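Local coordinates for TRAP solute Binding Protein (PDB 5I7I) that binds aromatic acids such as 3-hydroxybenzoate as the solute-binding protein of a TRAP transporter, probably handing them to its membrane partners for uptake, at residues Ser31-Pro36 and Ile87-Ala92; Glu49-Glu54 and Asp259-Leu264; Phe142-Gly147 and Thr236-Leu241. All blocks are in the same frame, centred on the assembly; numbering follows the deposited sequence.

Interaction 1 of 3, residues Ser31-Pro36 and Ile87-Ala92. With 3HB (3-hydroxybenzoic acid), chain C.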
loop_
_atom_site.group_PDB
_atom_site.type_symbol
_atom_site.label_atom_id
_atom_site.label_comp_id
_atom_site.label_asym_id
_atom_site.label_seq_id
_atom_site.Cartn_x
_atom_site.Cartn_y
_atom_site.Cartn_z
ATOM N N SER A 31 -4.066 -13.214 -4.621
ATOM C CA SER A 31 -4.117 -11.764 -4.500
ATOM C C SER A 31 -5.205 -11.227 -5.416
ATOM O O SER A 31 -5.770 -11.952 -6.238
ATOM C CB SER A 31 -2.757 -11.155 -4.810
ATOM O OG SER A 31 -2.709 -9.796 -4.434
ATOM N N PHE A 32 -5.484 -9.929 -5.276
ATOM C CA PHE A 32 -6.600 -9.293 -5.976
ATOM C C PHE A 32 -6.248 -8.620 -7.305
ATOM O O PHE A 32 -7.110 -8.599 -8.192
ATOM C CB PHE A 32 -7.362 -8.301 -5.078
ATOM C CG PHE A 32 -6.545 -7.123 -4.627
ATOM C CD1 PHE A 32 -6.452 -5.971 -5.400
ATOM C CD2 PHE A 32 -5.877 -7.166 -3.428
ATOM C CE1 PHE A 32 -5.670 -4.896 -4.979
ATOM C CE2 PHE A 32 -5.105 -6.105 -3.009
ATOM C CZ PHE A 32 -5.002 -4.965 -3.777
ATOM N N PRO A 33 -5.068 -8.024 -7.500
ATOM C CA PRO A 33 -4.824 -7.364 -8.789
ATOM C C PRO A 33 -4.770 -8.382 -9.910
ATOM O O PRO A 33 -4.466 -9.559 -9.673
ATOM C CB PRO A 33 -3.449 -6.688 -8.601
ATOM C CG PRO A 33 -3.265 -6.586 -7.151
ATOM C CD PRO A 33 -3.903 -7.838 -6.614
ATOM N N PRO A 34 -5.032 -7.966 -11.145
ATOM C CA PRO A 34 -4.859 -8.879 -12.273
ATOM C C PRO A 34 -3.385 -9.176 -12.523
ATOM O O PRO A 34 -2.474 -8.494 -12.026
ATOM C CB PRO A 34 -5.486 -8.113 -13.439
ATOM C CG PRO A 34 -5.318 -6.677 -13.063
ATOM C CD PRO A 34 -5.518 -6.646 -11.577
ATOM N N MET A 35 -3.173 -10.236 -13.312
ATOM C CA MET A 35 -1.834 -10.748 -13.592
ATOM C C MET A 35 -0.848 -9.676 -14.038
ATOM O O MET A 35 0.279 -9.659 -13.518
ATOM C CB MET A 35 -1.998 -11.891 -14.614
ATOM C CG MET A 35 -0.751 -12.498 -15.236
ATOM S SD MET A 35 -1.199 -13.897 -16.325
ATOM C CE MET A 35 0.153 -15.058 -16.047
ATOM N N PRO A 36 -1.203 -8.743 -14.929
ATOM C CA PRO A 36 -0.222 -7.731 -15.374
ATOM C C PRO A 36 0.171 -6.706 -14.322
ATOM O O PRO A 36 1.141 -5.962 -14.544
ATOM C CB PRO A 36 -0.937 -7.037 -16.537
ATOM C CG PRO A 36 -2.024 -7.931 -16.916
ATOM C CD PRO A 36 -2.453 -8.677 -15.702
ATOM N N ILE A 87 -0.003 -18.047 0.748
ATOM C CA ILE A 87 0.663 -16.747 0.656
ATOM C C ILE A 87 -0.324 -15.759 0.058
ATOM O O ILE A 87 -1.072 -16.100 -0.866
ATOM C CB ILE A 87 1.932 -16.789 -0.231
ATOM C CG1 ILE A 87 2.876 -17.916 0.193
ATOM C CG2 ILE A 87 2.663 -15.432 -0.219
ATOM C CD1 ILE A 87 4.028 -18.114 -0.774
ATOM N N VAL A 88 -0.320 -14.525 0.568
ATOM C CA VAL A 88 -1.090 -13.446 -0.038
ATOM C C VAL A 88 -0.256 -12.184 -0.115
ATOM O O VAL A 88 0.683 -11.973 0.652
ATOM C CB VAL A 88 -2.425 -13.146 0.664
ATOM C CG1 VAL A 88 -3.282 -14.402 0.692
ATOM C CG2 VAL A 88 -2.187 -12.596 2.045
ATOM N N TRP A 89 -0.638 -11.331 -1.073
ATOM C CA TRP A 89 -0.234 -9.932 -1.116
ATOM C C TRP A 89 -1.508 -9.113 -1.052
ATOM O O TRP A 89 -2.445 -9.353 -1.820
ATOM C CB TRP A 89 0.551 -9.624 -2.389
ATOM C CG TRP A 89 1.050 -8.194 -2.473
ATOM C CD1 TRP A 89 2.262 -7.740 -2.079
ATOM C CD2 TRP A 89 0.358 -7.067 -3.015
ATOM N NE1 TRP A 89 2.370 -6.395 -2.317
ATOM C CE2 TRP A 89 1.214 -5.959 -2.895
ATOM C CE3 TRP A 89 -0.899 -6.884 -3.586
ATOM C CZ2 TRP A 89 0.859 -4.689 -3.338
ATOM C CZ3 TRP A 89 -1.261 -5.622 -4.001
ATOM C CH2 TRP A 89 -0.388 -4.543 -3.877
ATOM N N THR A 90 -1.566 -8.164 -0.122
ATOM C CA THR A 90 -2.785 -7.385 0.001
ATOM C C THR A 90 -2.482 -6.019 0.606
ATOM O O THR A 90 -1.338 -5.691 0.910
ATOM C CB THR A 90 -3.812 -8.173 0.815
ATOM O OG1 THR A 90 -5.063 -7.490 0.718
ATOM C CG2 THR A 90 -3.390 -8.305 2.271
ATOM N N VAL A 91 -3.537 -5.217 0.758
ATOM C CA VAL A 91 -3.475 -3.909 1.410
ATOM C C VAL A 91 -4.003 -4.077 2.828
ATOM O O VAL A 91 -5.137 -4.526 3.013
ATOM C CB VAL A 91 -4.297 -2.859 0.638
ATOM C CG1 VAL A 91 -4.343 -1.531 1.374
ATOM C CG2 VAL A 91 -3.721 -2.607 -0.775
ATOM N N ALA A 92 -3.192 -3.722 3.831
ATOM C CA ALA A 92 -3.568 -3.961 5.224
ATOM C C ALA A 92 -4.905 -3.317 5.552
ATOM O O ALA A 92 -5.780 -3.938 6.168
ATOM C CB ALA A 92 -2.500 -3.393 6.156
HETATM C "C1'" 3HB C . -4.863 0.952 -3.553
HETATM O "O1'" 3HB C . -4.859 2.210 -3.533
HETATM O "O2'" 3HB C . -5.847 0.316 -3.095
HETATM C C1 3HB C . -3.712 0.186 -4.191
HETATM C C2 3HB C . -2.556 0.873 -4.556
HETATM C C3 3HB C . -1.511 0.202 -5.140
HETATM C C4 3HB C . -1.608 -1.140 -5.394
HETATM C C5 3HB C . -2.759 -1.832 -5.028
HETATM C C6 3HB C . -3.815 -1.174 -4.431
HETATM O O3 3HB C . -0.377 0.900 -5.489
#
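Trp-89 lays the far rim of its indole against the phenyl ring of Phe-32, with CZ3 of Trp-89 3.8 Å from CZ of Phe-32. The two rings are neither stacked nor perpendicular: their planes stand 37° apart and the approach is oblique. The same CZ3 of Trp-89 also takes CG of Pro-33 at 3.9 Å, and that proline in turn tucks its CD over one face of the Phe-32 ring.

On the strand side, the backbone carbonyl of Trp-89 receives the hydroxyl of Ser-31, OG to O 2.7 Å, with the donor tilted 31° from the carbonyl plane. Swung away from its own backbone N (chi1 -168°), the Ser-31 hydroxyl leaves strand 25-31 toward strand 87-91, its neighbour in the sheet, and also lies in plane at the edge of the Trp-89 ring. The bond ties the end of one strand to the other, and the hydroxyl, lying at the indole edge, may help hold the ring.

Val-91, two residues on, sends CG2 to the edge of the Phe-32 ring, 4.0 Å from CZ. These groups converge on 3-hydroxybenzoate: CH2 of Trp-89 lies 3.8 Å from its C5, and CG2 of Val-91 lies 3.9 Å from its C6. CZ of Phe-32 approaches C6 as well. The ligand's polar ends are bonded elsewhere, to Tyr-94, Glu-210 and Arg-168, while helix 76-82 packs against Phe-32 and Thr-90.

Toward the bound ring, then, this contact offers carbon: indole, phenyl and a valine methyl, with its hydroxyl bond spent inside the protein. Such a wall suits the apolar flank of a benzoate and is consistent with a pocket selective for aromatic acids.

Interaction 2 of 3, residues Glu49-Glu54 and Asp259-Leu264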
loop_
_atom_site.group_PDB
_atom_site.type_symbol
_atom_site.label_atom_id
_atom_site.label_comp_id
_atom_site.label_asym_id
_atom_site.label_seq_id
_atom_site.Cartn_x
_atom_site.Cartn_y
_atom_site.Cartn_z
ATOM N N GLU A 49 10.208 -17.042 -8.581
ATOM C CA GLU A 49 11.279 -17.628 -9.391
ATOM C C GLU A 49 12.571 -17.756 -8.603
ATOM O O GLU A 49 13.323 -18.722 -8.791
ATOM C CB GLU A 49 11.527 -16.780 -10.627
ATOM C CG GLU A 49 10.388 -16.810 -11.590
ATOM C CD GLU A 49 10.420 -15.679 -12.599
ATOM O OE1 GLU A 49 11.203 -14.720 -12.412
ATOM O OE2 GLU A 49 9.659 -15.772 -13.587
ATOM N N LYS A 50 12.868 -16.766 -7.752
ATOM C CA LYS A 50 14.058 -16.844 -6.918
ATOM C C LYS A 50 13.913 -17.967 -5.901
ATOM O O LYS A 50 14.868 -18.722 -5.660
ATOM C CB LYS A 50 14.313 -15.480 -6.262
ATOM C CG LYS A 50 15.571 -15.389 -5.372
ATOM C CD LYS A 50 15.812 -13.933 -4.877
ATOM C CE LYS A 50 17.044 -13.785 -3.962
ATOM N NZ LYS A 50 16.957 -14.591 -2.707
ATOM N N VAL A 51 12.711 -18.104 -5.321
ATOM C CA VAL A 51 12.433 -19.176 -4.370
ATOM C C VAL A 51 12.541 -20.538 -5.050
ATOM O O VAL A 51 13.081 -21.496 -4.474
ATOM C CB VAL A 51 11.057 -18.965 -3.710
ATOM C CG1 VAL A 51 10.586 -20.224 -2.981
ATOM C CG2 VAL A 51 11.109 -17.799 -2.724
ATOM N N LEU A 52 12.054 -20.637 -6.288
ATOM C CA LEU A 52 12.168 -21.877 -7.046
ATOM C C LEU A 52 13.632 -22.209 -7.306
ATOM O O LEU A 52 14.080 -23.334 -7.067
ATOM C CB LEU A 52 11.411 -21.729 -8.365
ATOM C CG LEU A 52 11.266 -22.992 -9.207
ATOM C CD1 LEU A 52 10.341 -23.996 -8.520
ATOM C CD2 LEU A 52 10.756 -22.655 -10.605
ATOM N N ALA A 53 14.392 -21.225 -7.784
ATOM C CA ALA A 53 15.796 -21.450 -8.114
ATOM C C ALA A 53 16.591 -21.859 -6.883
ATOM O O ALA A 53 17.410 -22.784 -6.938
ATOM C CB ALA A 53 16.387 -20.187 -8.734
ATOM N N GLU A 54 16.386 -21.162 -5.766
ATOM C CA GLU A 54 17.204 -21.376 -4.574
ATOM C C GLU A 54 16.810 -22.643 -3.819
ATOM O O GLU A 54 17.607 -23.151 -3.015
ATOM C CB GLU A 54 17.228 -20.091 -3.715
ATOM C CG GLU A 54 17.918 -18.903 -4.477
ATOM C CD GLU A 54 17.956 -17.561 -3.742
ATOM O OE1 GLU A 54 17.278 -17.381 -2.721
ATOM O OE2 GLU A 54 18.688 -16.656 -4.202
ATOM N N ASP A 259 13.322 -17.583 4.315
ATOM C CA ASP A 259 13.831 -16.483 5.133
ATOM C C ASP A 259 14.899 -15.677 4.407
ATOM O O ASP A 259 15.028 -14.469 4.651
ATOM C CB ASP A 259 14.295 -17.026 6.477
ATOM C CG ASP A 259 13.125 -17.545 7.315
ATOM O OD1 ASP A 259 12.037 -16.946 7.215
ATOM O OD2 ASP A 259 13.274 -18.513 8.074
ATOM N N ASN A 260 15.617 -16.297 3.473
ATOM C CA ASN A 260 16.538 -15.581 2.598
ATOM C C ASN A 260 15.789 -14.707 1.606
ATOM O O ASN A 260 16.406 -13.873 0.929
ATOM C CB ASN A 260 17.427 -16.588 1.860
ATOM C CG ASN A 260 18.590 -15.937 1.105
ATOM O OD1 ASN A 260 18.771 -16.160 -0.098
ATOM N ND2 ASN A 260 19.396 -15.168 1.813
ATOM N N ASN A 261 14.490 -14.883 1.514
ATOM C CA ASN A 261 13.612 -14.119 0.647
ATOM C C ASN A 261 12.507 -13.462 1.447
ATOM O O ASN A 261 11.350 -13.424 1.035
ATOM C CB ASN A 261 13.066 -15.031 -0.441
ATOM C CG ASN A 261 14.129 -15.403 -1.429
ATOM O OD1 ASN A 261 14.445 -14.611 -2.304
ATOM N ND2 ASN A 261 14.740 -16.577 -1.263
ATOM N N ALA A 262 12.860 -12.970 2.632
ATOM C CA ALA A 262 11.915 -12.333 3.530
ATOM C C ALA A 262 12.667 -11.284 4.335
ATOM O O ALA A 262 13.898 -11.177 4.275
ATOM C CB ALA A 262 11.231 -13.357 4.448
ATOM N N GLY A 263 11.907 -10.517 5.094
ATOM C CA GLY A 263 12.461 -9.622 6.087
ATOM C C GLY A 263 12.888 -8.281 5.507
ATOM O O GLY A 263 12.446 -7.863 4.442
ATOM N N LEU A 264 13.781 -7.610 6.229
ATOM C CA LEU A 264 14.163 -6.242 5.871
ATOM C C LEU A 264 14.730 -6.142 4.456
ATOM O O LEU A 264 14.456 -5.174 3.742
ATOM C CB LEU A 264 15.164 -5.718 6.900
ATOM C CG LEU A 264 15.465 -4.230 6.808
ATOM C CD1 LEU A 264 14.230 -3.398 7.172
ATOM C CD2 LEU A 264 16.633 -3.897 7.722
HETATM O O HOH W 1 18.114 -12.430 -1.095
#
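OE1 of Glu-54 is gripped by two donors that arrive from the same face of its carboxylate plane: NZ of Lys-50, one helical turn earlier, at 2.8 Å, and ND2 of Asn-261, from the loop 260-263, at 3.0 Å. The lysine comes on the syn side and makes a salt bridge. The amide comes nearly along the C-O axis, with an N-H...O angle of 167°, and OE1 lies close to the amide plane of Asn-261.

Asn-261 uses its other end as an acceptor, its OD1 taking NZ of Lys-50 from above the carbonyl plane; the modelled 2.5 Å between them is implausibly short, so the exact distance is doubtful. Lys-50 runs extended as far as CE, and a bend at its last torsion (chi4 -61°) turns the ammonium in among its acceptors. A water 2.9 Å from NZ of Lys-50 bridges it to the backbone O of Asn-260.

Beside the polar groups, CG2 of Val-51 rests 4.1 Å from CB of Asn-261. The asparagine is anchored from its own side too, ND2 bonding Val-257 O and its backbone O accepting from the indole of Trp-47.

An i to i+4 lysine-glutamate pair on the last turn of helix 38-54 here joins the helix end to the connection between helices 252-259 and 264-287, a tie between helix and interhelical loop well away from the ligand pocket.

Interaction 3 of 3, residues Phe142-Gly147 and Thr236-Leu241. With 3HB (3-hydroxybenzoic acid), chain C.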
loop_
_atom_site.group_PDB
_atom_site.type_symbol
_atom_site.label_atom_id
_atom_site.label_comp_id
_atom_site.label_asym_id
_atom_site.label_seq_id
_atom_site.Cartn_x
_atom_site.Cartn_y
_atom_site.Cartn_z
ATOM N N PHE A 142 5.572 -3.460 3.388
ATOM C CA PHE A 142 6.162 -2.393 2.594
ATOM C C PHE A 142 5.031 -1.510 2.082
ATOM O O PHE A 142 3.885 -1.645 2.515
ATOM C CB PHE A 142 7.079 -2.957 1.506
ATOM C CG PHE A 142 6.449 -3.943 0.558
ATOM C CD1 PHE A 142 6.461 -5.305 0.837
ATOM C CD2 PHE A 142 5.896 -3.519 -0.638
ATOM C CE1 PHE A 142 5.952 -6.210 -0.066
ATOM C CE2 PHE A 142 5.389 -4.427 -1.545
ATOM C CZ PHE A 142 5.410 -5.770 -1.242
ATOM N N CYS A 143 5.338 -0.575 1.184
ATOM C CA CYS A 143 4.330 0.389 0.779
ATOM C C CYS A 143 4.659 0.909 -0.605
ATOM O O CYS A 143 5.753 0.695 -1.126
ATOM C CB CYS A 143 4.226 1.533 1.791
ATOM S SG CYS A 143 5.736 2.495 1.974
ATOM N N HIS A 144 3.712 1.648 -1.169
ATOM C CA HIS A 144 3.901 2.272 -2.464
ATOM C C HIS A 144 4.568 3.645 -2.314
ATOM O O HIS A 144 4.624 4.236 -1.234
ATOM C CB HIS A 144 2.584 2.335 -3.255
ATOM C CG HIS A 144 1.425 3.024 -2.582
ATOM N ND1 HIS A 144 1.331 4.396 -2.451
ATOM C CD2 HIS A 144 0.249 2.526 -2.115
ATOM C CE1 HIS A 144 0.166 4.705 -1.902
ATOM N NE2 HIS A 144 -0.518 3.594 -1.705
ATOM N N ALA A 145 5.114 4.143 -3.410
ATOM C CA ALA A 145 5.560 5.529 -3.422
ATOM C C ALA A 145 4.369 6.435 -3.127
ATOM O O ALA A 145 3.226 6.049 -3.342
ATOM C CB ALA A 145 6.151 5.859 -4.785
ATOM N N PRO A 146 4.597 7.630 -2.603
ATOM C CA PRO A 146 3.457 8.454 -2.183
ATOM C C PRO A 146 2.365 8.565 -3.232
ATOM O O PRO A 146 2.618 8.761 -4.422
ATOM C CB PRO A 146 4.090 9.805 -1.874
ATOM C CG PRO A 146 5.470 9.453 -1.426
ATOM C CD PRO A 146 5.882 8.287 -2.309
ATOM N N GLY A 147 1.135 8.418 -2.781
ATOM C CA GLY A 147 0.006 8.542 -3.671
ATOM C C GLY A 147 -0.200 9.945 -4.215
ATOM O O GLY A 147 0.272 10.943 -3.662
ATOM N N THR A 236 0.051 3.677 1.817
ATOM C CA THR A 236 -0.697 2.676 2.573
ATOM C C THR A 236 0.078 1.357 2.601
ATOM O O THR A 236 0.656 0.952 1.577
ATOM C CB THR A 236 -2.146 2.506 2.066
ATOM O OG1 THR A 236 -2.974 1.889 3.053
ATOM C CG2 THR A 236 -2.203 1.695 0.770
ATOM N N PRO A 237 0.193 0.722 3.764
ATOM C CA PRO A 237 0.998 -0.501 3.860
ATOM C C PRO A 237 0.400 -1.694 3.134
ATOM O O PRO A 237 -0.797 -1.986 3.237
ATOM C CB PRO A 237 1.089 -0.752 5.364
ATOM C CG PRO A 237 1.002 0.582 5.943
ATOM C CD PRO A 237 0.005 1.319 5.096
ATOM N N PHE A 238 1.270 -2.381 2.409
ATOM C CA PHE A 238 1.032 -3.688 1.825
ATOM C C PHE A 238 1.540 -4.788 2.750
ATOM O O PHE A 238 2.558 -4.630 3.420
ATOM C CB PHE A 238 1.819 -3.813 0.523
ATOM C CG PHE A 238 1.485 -2.801 -0.537
ATOM C CD1 PHE A 238 0.175 -2.488 -0.853
ATOM C CD2 PHE A 238 2.510 -2.220 -1.254
ATOM C CE1 PHE A 238 -0.114 -1.587 -1.874
ATOM C CE2 PHE A 238 2.248 -1.331 -2.290
ATOM C CZ PHE A 238 0.925 -1.022 -2.600
ATOM N N LEU A 239 0.836 -5.919 2.751
ATOM C CA LEU A 239 1.218 -7.095 3.516
ATOM C C LEU A 239 1.526 -8.217 2.543
ATOM O O LEU A 239 0.693 -8.560 1.696
ATOM C CB LEU A 239 0.078 -7.553 4.422
ATOM C CG LEU A 239 -0.508 -6.492 5.351
ATOM C CD1 LEU A 239 -1.687 -7.058 6.129
ATOM C CD2 LEU A 239 0.577 -5.970 6.296
ATOM N N PHE A 240 2.705 -8.810 2.699
ATOM C CA PHE A 240 3.114 -10.000 1.955
ATOM C C PHE A 240 3.335 -11.058 3.027
ATOM O O PHE A 240 4.297 -10.978 3.796
ATOM C CB PHE A 240 4.370 -9.698 1.141
ATOM C CG PHE A 240 4.790 -10.799 0.172
ATOM C CD1 PHE A 240 3.880 -11.495 -0.610
ATOM C CD2 PHE A 240 6.154 -11.070 0.008
ATOM C CE1 PHE A 240 4.335 -12.459 -1.514
ATOM C CE2 PHE A 240 6.590 -12.017 -0.862
ATOM C CZ PHE A 240 5.691 -12.720 -1.612
ATOM N N LEU A 241 2.383 -11.988 3.138
ATOM C CA LEU A 241 2.261 -12.862 4.296
ATOM C C LEU A 241 2.136 -14.313 3.877
ATOM O O LEU A 241 1.565 -14.627 2.833
ATOM C CB LEU A 241 0.977 -12.530 5.069
ATOM C CG LEU A 241 0.802 -11.092 5.546
ATOM C CD1 LEU A 241 -0.537 -10.981 6.239
ATOM C CD2 LEU A 241 1.921 -10.688 6.463
HETATM C "C1'" 3HB C . -4.863 0.952 -3.553
HETATM O "O1'" 3HB C . -4.859 2.210 -3.533
HETATM O "O2'" 3HB C . -5.847 0.316 -3.095
HETATM C C1 3HB C . -3.712 0.186 -4.191
HETATM C C2 3HB C . -2.556 0.873 -4.556
HETATM C C3 3HB C . -1.511 0.202 -5.140
HETATM C C4 3HB C . -1.608 -1.140 -5.394
HETATM C C5 3HB C . -2.759 -1.832 -5.028
HETATM C C6 3HB C . -3.815 -1.174 -4.431
HETATM O O3 3HB C . -0.377 0.900 -5.489
#
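Phe-142 and Phe-238 meet obliquely as a cross-strand pair, their ring planes 72° apart, and CE2 of Phe-142 comes 3.6 Å from CD2 of Phe-238. CB of Phe-238 sits over one face of the Phe-142 ring, toward its rim, while CB of Phe-240 touches the same ring from further along the strand. Phe-142 and Phe-238 project from one side of the sheet, held in register by two antiparallel backbone bonds: Phe-238 N to Phe-142 O, 2.7 Å, and Phe-142 N to Phe-238 O, 3.2 Å.

The third ring of the cluster is His-144. Its imidazole stands at 56° to the Phe-238 ring and presents its edge, with CD2 3.6 Å from CZ of Phe-238. CG of His-144 is folded over its own backbone, between N and the carbonyl carbon (chi1 56°), which carries the ring back beside Thr-236, whose CG2 is 3.5 Å from NE2 of His-144. The rotation of the imidazole is fixed by ND1, which donates almost straight to the carbonyl O of Ala-145 at 2.7 Å; the acceptor lies in the ring plane. Replacing His-144 with an alanine would probably leave the Ala-145 carbonyl without this donor and open a gap beside Phe-238 and the ligand hydroxyl.

That hydroxyl, O3 of 3-hydroxybenzoate, lies 3.7 Å from CZ of Phe-238, at the ring edge, and 3.8 Å from CD2 of His-144. Trp-89 and Trp-274 add their rings around Phe-238, and the hydroxyl of Thr-236 is hydrogen-bonded to Glu-106.

Phe-238 and His-144 thus meet O3 with ring carbons, through packing and not polar bonds. The ligand is also hydrogen-bonded to Tyr-94, Arg-168 and Glu-210, the glutamate probably accepting from the ligand hydroxyl.

In the fold
Interactions 1 and 3 both reach the same five-stranded mixed sheet, in which strand 87-91 lies beside 237-243; their centres are 11 Å apart and they touch, Thr-90 O to Leu-239 N at 2.9 Å probably being a hydrogen bond. Both also contact 3-hydroxybenzoate, so the strands and the loops at their ends supply part of one pocket. Interaction 2 sits apart, its centre about 18 Å from that of interaction 1 and 19 Å from that of interaction 3, pinning helix 38-54 to the loop before helix 264-287. Along the chain interaction 1 closes before interaction 3 opens; interaction 2 encloses 3 and interleaves with 1. Distant sequence is thereby gathered about one sheet and its flanking helices.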